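Long-range contact in protein YchN (Escherichia coli, PDB 1JX7), which is of unknown function but assembles as a homohexamer, a dimer of trimers, and belongs to the DsrE/DsrF-like family: residues Phe40-Gln53 with Leu90-Leu104. Sequence-based numbering, arbitrary orientation.
Sequences FLMSDAVTAGLRGQ and LPLIDGVEIGTLVEL
Leu50 and Leu92 form a single backbone bridge, in which Ile93 N donates to Gly49 O (2.9 Å) and Arg51 N gives a weak bond to Pro91 O. Leu92 CD1 also lies against Gly49 O, at 3.3 Å. The Arg51 side chain bends at chi3 (-104°), which brings NH1 to Leu92 O at 2.5 Å. This donor stands above the carbonyl plane, and the bond is bent, with 133° at the hydrogen. Asp94 OD1 is 4.2 Å from Arg51 NH2, too far for a salt bridge. Gln53 NE2 donates to both Ala48 O and Leu50 O. The Gln53 and Ile93 side chains cross at about a right angle, with Ile93 CD1 near Gln53 NE2. Leu50 CD2 meets Leu90 CD1 at 3.6 Å, and Leu90 also packs on Leu90 of a neighbouring subunit. Both segments include strands of a parallel five-stranded sheet flanked by helices. Strand 75-78 lies between strands 36-41 and 96-99, so these two do not pair directly. The bridge joins loops, while Phe40 reaches helix 101-107 from its strand. Phe40 has CG anti to the backbone N (chi1 -166°), which turns its ring against Leu104. Leu104 CG sits over one ring face, 3.7 Å from the centroid, in a CH-pi contact. Leu104 CD1 reaches the selenium of Met42, modelled as selenomethionine. An alanine at Phe40 takes away the ring face, and Leu104 would probably lose its packing there and be freer to turn. Phe117 of another subunit packs on Met42.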
# COMPACT_ATOMS: atom_id res chain seq x y z
N PHE A 40 10.70 -15.81 -7.77
CA PHE A 40 9.46 -16.37 -7.29
C PHE A 40 8.46 -15.24 -7.22
O PHE A 40 8.82 -14.13 -6.82
CB PHE A 40 9.65 -17.01 -5.91
CG PHE A 40 8.51 -17.90 -5.51
CD1 PHE A 40 7.39 -17.37 -4.88
CD2 PHE A 40 8.53 -19.26 -5.83
CE1 PHE A 40 6.30 -18.18 -4.57
CE2 PHE A 40 7.45 -20.07 -5.52
CZ PHE A 40 6.33 -19.53 -4.89
N LEU A 41 7.22 -15.49 -7.60
CA LEU A 41 6.20 -14.45 -7.53
C LEU A 41 5.01 -14.94 -6.72
O LEU A 41 4.38 -15.93 -7.08
CB LEU A 41 5.72 -14.05 -8.93
CG LEU A 41 6.79 -13.64 -9.94
CD1 LEU A 41 6.12 -13.14 -11.22
CD2 LEU A 41 7.69 -12.57 -9.33
N MSE A 42 4.72 -14.24 -5.62
CA MSE A 42 3.61 -14.59 -4.74
C MSE A 42 2.43 -13.65 -4.93
O MSE A 42 2.50 -12.69 -5.69
CB MSE A 42 4.05 -14.55 -3.26
CG MSE A 42 5.12 -15.56 -2.88
SE MSE A 42 5.41 -15.64 -1.12
CE MSE A 42 6.00 -13.99 -0.80
N SER A 43 1.34 -13.95 -4.22
CA SER A 43 0.16 -13.15 -4.25
C SER A 43 -0.13 -12.44 -5.56
O SER A 43 -0.12 -13.08 -6.62
CB SER A 43 0.18 -12.13 -3.12
OG SER A 43 1.22 -11.20 -3.32
N ASP A 44 -0.37 -11.13 -5.54
CA ASP A 44 -0.52 -10.24 -6.69
C ASP A 44 0.44 -10.25 -7.88
O ASP A 44 -0.01 -10.12 -9.03
CB ASP A 44 -0.67 -8.81 -6.24
CG ASP A 44 -1.77 -8.65 -5.22
OD1 ASP A 44 -2.02 -7.50 -4.82
OD2 ASP A 44 -2.39 -9.67 -4.83
N ALA A 45 1.74 -10.41 -7.64
CA ALA A 45 2.73 -10.41 -8.72
C ALA A 45 2.53 -11.58 -9.67
O ALA A 45 3.22 -11.70 -10.67
CB ALA A 45 4.17 -10.45 -8.12
N VAL A 46 1.57 -12.43 -9.35
CA VAL A 46 1.31 -13.62 -10.13
C VAL A 46 0.59 -13.41 -11.45
O VAL A 46 0.73 -14.20 -12.38
CB VAL A 46 0.53 -14.64 -9.25
CG1 VAL A 46 -0.23 -15.61 -10.11
CG2 VAL A 46 1.52 -15.39 -8.37
N THR A 47 -0.21 -12.33 -11.54
CA THR A 47 -0.92 -12.05 -12.78
C THR A 47 0.07 -11.57 -13.83
O THR A 47 -0.23 -11.58 -15.02
CB THR A 47 -2.04 -10.97 -12.56
OG1 THR A 47 -1.47 -9.73 -12.12
CG2 THR A 47 -3.03 -11.43 -11.51
N ALA A 48 1.26 -11.18 -13.37
CA ALA A 48 2.35 -10.72 -14.24
C ALA A 48 2.78 -11.80 -15.25
O ALA A 48 3.47 -11.53 -16.23
CB ALA A 48 3.53 -10.32 -13.40
N GLY A 49 2.36 -13.04 -14.99
CA GLY A 49 2.72 -14.12 -15.87
C GLY A 49 1.80 -14.29 -17.08
O GLY A 49 2.07 -15.14 -17.93
N LEU A 50 0.74 -13.50 -17.16
CA LEU A 50 -0.16 -13.65 -18.30
C LEU A 50 0.49 -13.20 -19.58
O LEU A 50 1.35 -12.32 -19.57
CB LEU A 50 -1.46 -12.88 -18.08
CG LEU A 50 -2.37 -13.48 -17.01
CD1 LEU A 50 -3.60 -12.62 -16.87
CD2 LEU A 50 -2.73 -14.90 -17.37
N ARG A 51 0.06 -13.81 -20.67
CA ARG A 51 0.60 -13.48 -21.99
C ARG A 51 -0.28 -12.42 -22.64
O ARG A 51 -1.42 -12.21 -22.22
CB ARG A 51 0.63 -14.75 -22.86
CG ARG A 51 1.55 -14.64 -24.06
CD ARG A 51 1.14 -15.56 -25.19
NE ARG A 51 1.99 -16.74 -25.30
CZ ARG A 51 2.14 -17.63 -24.33
NH1 ARG A 51 1.52 -17.48 -23.16
NH2 ARG A 51 2.92 -18.70 -24.53
N GLY A 52 0.26 -11.73 -23.65
CA GLY A 52 -0.51 -10.73 -24.35
C GLY A 52 -0.55 -9.33 -23.75
O GLY A 52 -1.37 -8.50 -24.14
N GLN A 53 0.35 -9.06 -22.80
CA GLN A 53 0.41 -7.76 -22.18
C GLN A 53 0.83 -6.75 -23.23
O GLN A 53 1.85 -6.93 -23.90
CB GLN A 53 1.41 -7.76 -21.01
CG GLN A 53 1.03 -8.75 -19.93
CD GLN A 53 2.02 -8.80 -18.78
OE1 GLN A 53 2.36 -7.78 -18.19
NE2 GLN A 53 2.48 -10.01 -18.46
N LEU A 90 -4.54 -20.45 -17.51
CA LEU A 90 -4.36 -19.52 -18.60
C LEU A 90 -2.99 -19.68 -19.23
O LEU A 90 -2.11 -20.34 -18.67
CB LEU A 90 -4.54 -18.07 -18.11
CG LEU A 90 -5.94 -17.76 -17.59
CD1 LEU A 90 -6.08 -16.25 -17.45
CD2 LEU A 90 -6.99 -18.28 -18.55
N PRO A 91 -2.79 -19.11 -20.44
CA PRO A 91 -1.51 -19.19 -21.14
C PRO A 91 -0.50 -18.27 -20.47
O PRO A 91 -0.72 -17.06 -20.38
CB PRO A 91 -1.86 -18.73 -22.55
CG PRO A 91 -3.34 -19.05 -22.67
CD PRO A 91 -3.85 -18.60 -21.34
N LEU A 92 0.59 -18.83 -19.97
CA LEU A 92 1.61 -18.03 -19.32
C LEU A 92 2.72 -17.73 -20.30
O LEU A 92 2.89 -18.43 -21.28
CB LEU A 92 2.22 -18.76 -18.12
CG LEU A 92 1.43 -19.04 -16.83
CD1 LEU A 92 0.71 -17.77 -16.39
CD2 LEU A 92 0.45 -20.15 -17.06
N ILE A 93 3.46 -16.66 -20.02
CA ILE A 93 4.60 -16.26 -20.85
C ILE A 93 5.52 -17.48 -20.81
O ILE A 93 5.52 -18.22 -19.83
CB ILE A 93 5.31 -15.04 -20.22
CG1 ILE A 93 4.30 -13.90 -20.03
CG2 ILE A 93 6.47 -14.61 -21.09
CD1 ILE A 93 4.88 -12.67 -19.36
N ASP A 94 6.28 -17.68 -21.87
CA ASP A 94 7.17 -18.84 -21.96
C ASP A 94 7.74 -19.42 -20.68
O ASP A 94 7.04 -20.14 -19.95
CB ASP A 94 8.31 -18.54 -22.94
CG ASP A 94 7.84 -18.53 -24.38
OD1 ASP A 94 7.07 -19.44 -24.76
OD2 ASP A 94 8.26 -17.63 -25.14
N GLY A 95 9.00 -19.14 -20.39
CA GLY A 95 9.63 -19.70 -19.21
C GLY A 95 8.88 -19.62 -17.89
O GLY A 95 9.24 -20.30 -16.94
N VAL A 96 7.83 -18.80 -17.82
CA VAL A 96 7.07 -18.65 -16.60
C VAL A 96 6.36 -19.95 -16.23
O VAL A 96 5.78 -20.60 -17.08
CB VAL A 96 6.03 -17.52 -16.76
CG1 VAL A 96 5.04 -17.55 -15.59
CG2 VAL A 96 6.76 -16.19 -16.82
N GLU A 97 6.42 -20.33 -14.95
CA GLU A 97 5.78 -21.56 -14.50
C GLU A 97 5.14 -21.47 -13.11
O GLU A 97 5.41 -20.56 -12.34
CB GLU A 97 6.76 -22.72 -14.54
CG GLU A 97 7.04 -23.18 -15.94
CD GLU A 97 8.11 -24.25 -15.99
OE1 GLU A 97 7.94 -25.26 -15.28
OE2 GLU A 97 9.10 -24.07 -16.74
N ILE A 98 4.29 -22.45 -12.81
CA ILE A 98 3.58 -22.52 -11.54
C ILE A 98 4.29 -23.35 -10.50
O ILE A 98 4.36 -24.57 -10.61
CB ILE A 98 2.16 -23.08 -11.78
CG1 ILE A 98 1.37 -22.11 -12.66
CG2 ILE A 98 1.47 -23.31 -10.46
CD1 ILE A 98 -0.01 -22.58 -13.03
N GLY A 99 4.82 -22.69 -9.47
CA GLY A 99 5.53 -23.41 -8.42
C GLY A 99 4.77 -23.48 -7.11
O GLY A 99 3.60 -23.10 -7.04
N THR A 100 5.43 -23.95 -6.06
CA THR A 100 4.75 -24.07 -4.77
C THR A 100 5.53 -23.49 -3.60
O THR A 100 6.76 -23.43 -3.64
CB THR A 100 4.45 -25.55 -4.45
OG1 THR A 100 5.69 -26.28 -4.39
CG2 THR A 100 3.54 -26.15 -5.51
N LEU A 101 4.80 -23.09 -2.56
CA LEU A 101 5.39 -22.53 -1.36
C LEU A 101 6.54 -23.41 -0.91
O LEU A 101 7.60 -22.92 -0.51
CB LEU A 101 4.37 -22.44 -0.23
CG LEU A 101 4.95 -22.01 1.11
CD1 LEU A 101 5.36 -20.54 1.06
CD2 LEU A 101 3.91 -22.24 2.20
N VAL A 102 6.31 -24.72 -0.97
CA VAL A 102 7.30 -25.71 -0.58
C VAL A 102 8.60 -25.46 -1.32
O VAL A 102 9.68 -25.64 -0.76
CB VAL A 102 6.81 -27.16 -0.90
CG1 VAL A 102 7.97 -28.16 -0.83
CG2 VAL A 102 5.73 -27.57 0.08
N GLU A 103 8.50 -25.04 -2.57
CA GLU A 103 9.68 -24.75 -3.39
C GLU A 103 10.35 -23.47 -2.92
O GLU A 103 11.57 -23.43 -2.74
CB GLU A 103 9.29 -24.65 -4.86
CG GLU A 103 10.46 -24.38 -5.80
CD GLU A 103 10.07 -24.42 -7.26
OE1 GLU A 103 9.01 -23.84 -7.61
OE2 GLU A 103 10.81 -25.00 -8.07
N LEU A 104 9.57 -22.42 -2.71
CA LEU A 104 10.12 -21.15 -2.25
C LEU A 104 10.85 -21.46 -0.95
O LEU A 104 11.99 -21.02 -0.74
CB LEU A 104 9.02 -20.14 -1.97
CG LEU A 104 9.40 -18.66 -2.08
CD1 LEU A 104 8.41 -17.88 -1.24
CD2 LEU A 104 10.82 -18.39 -1.59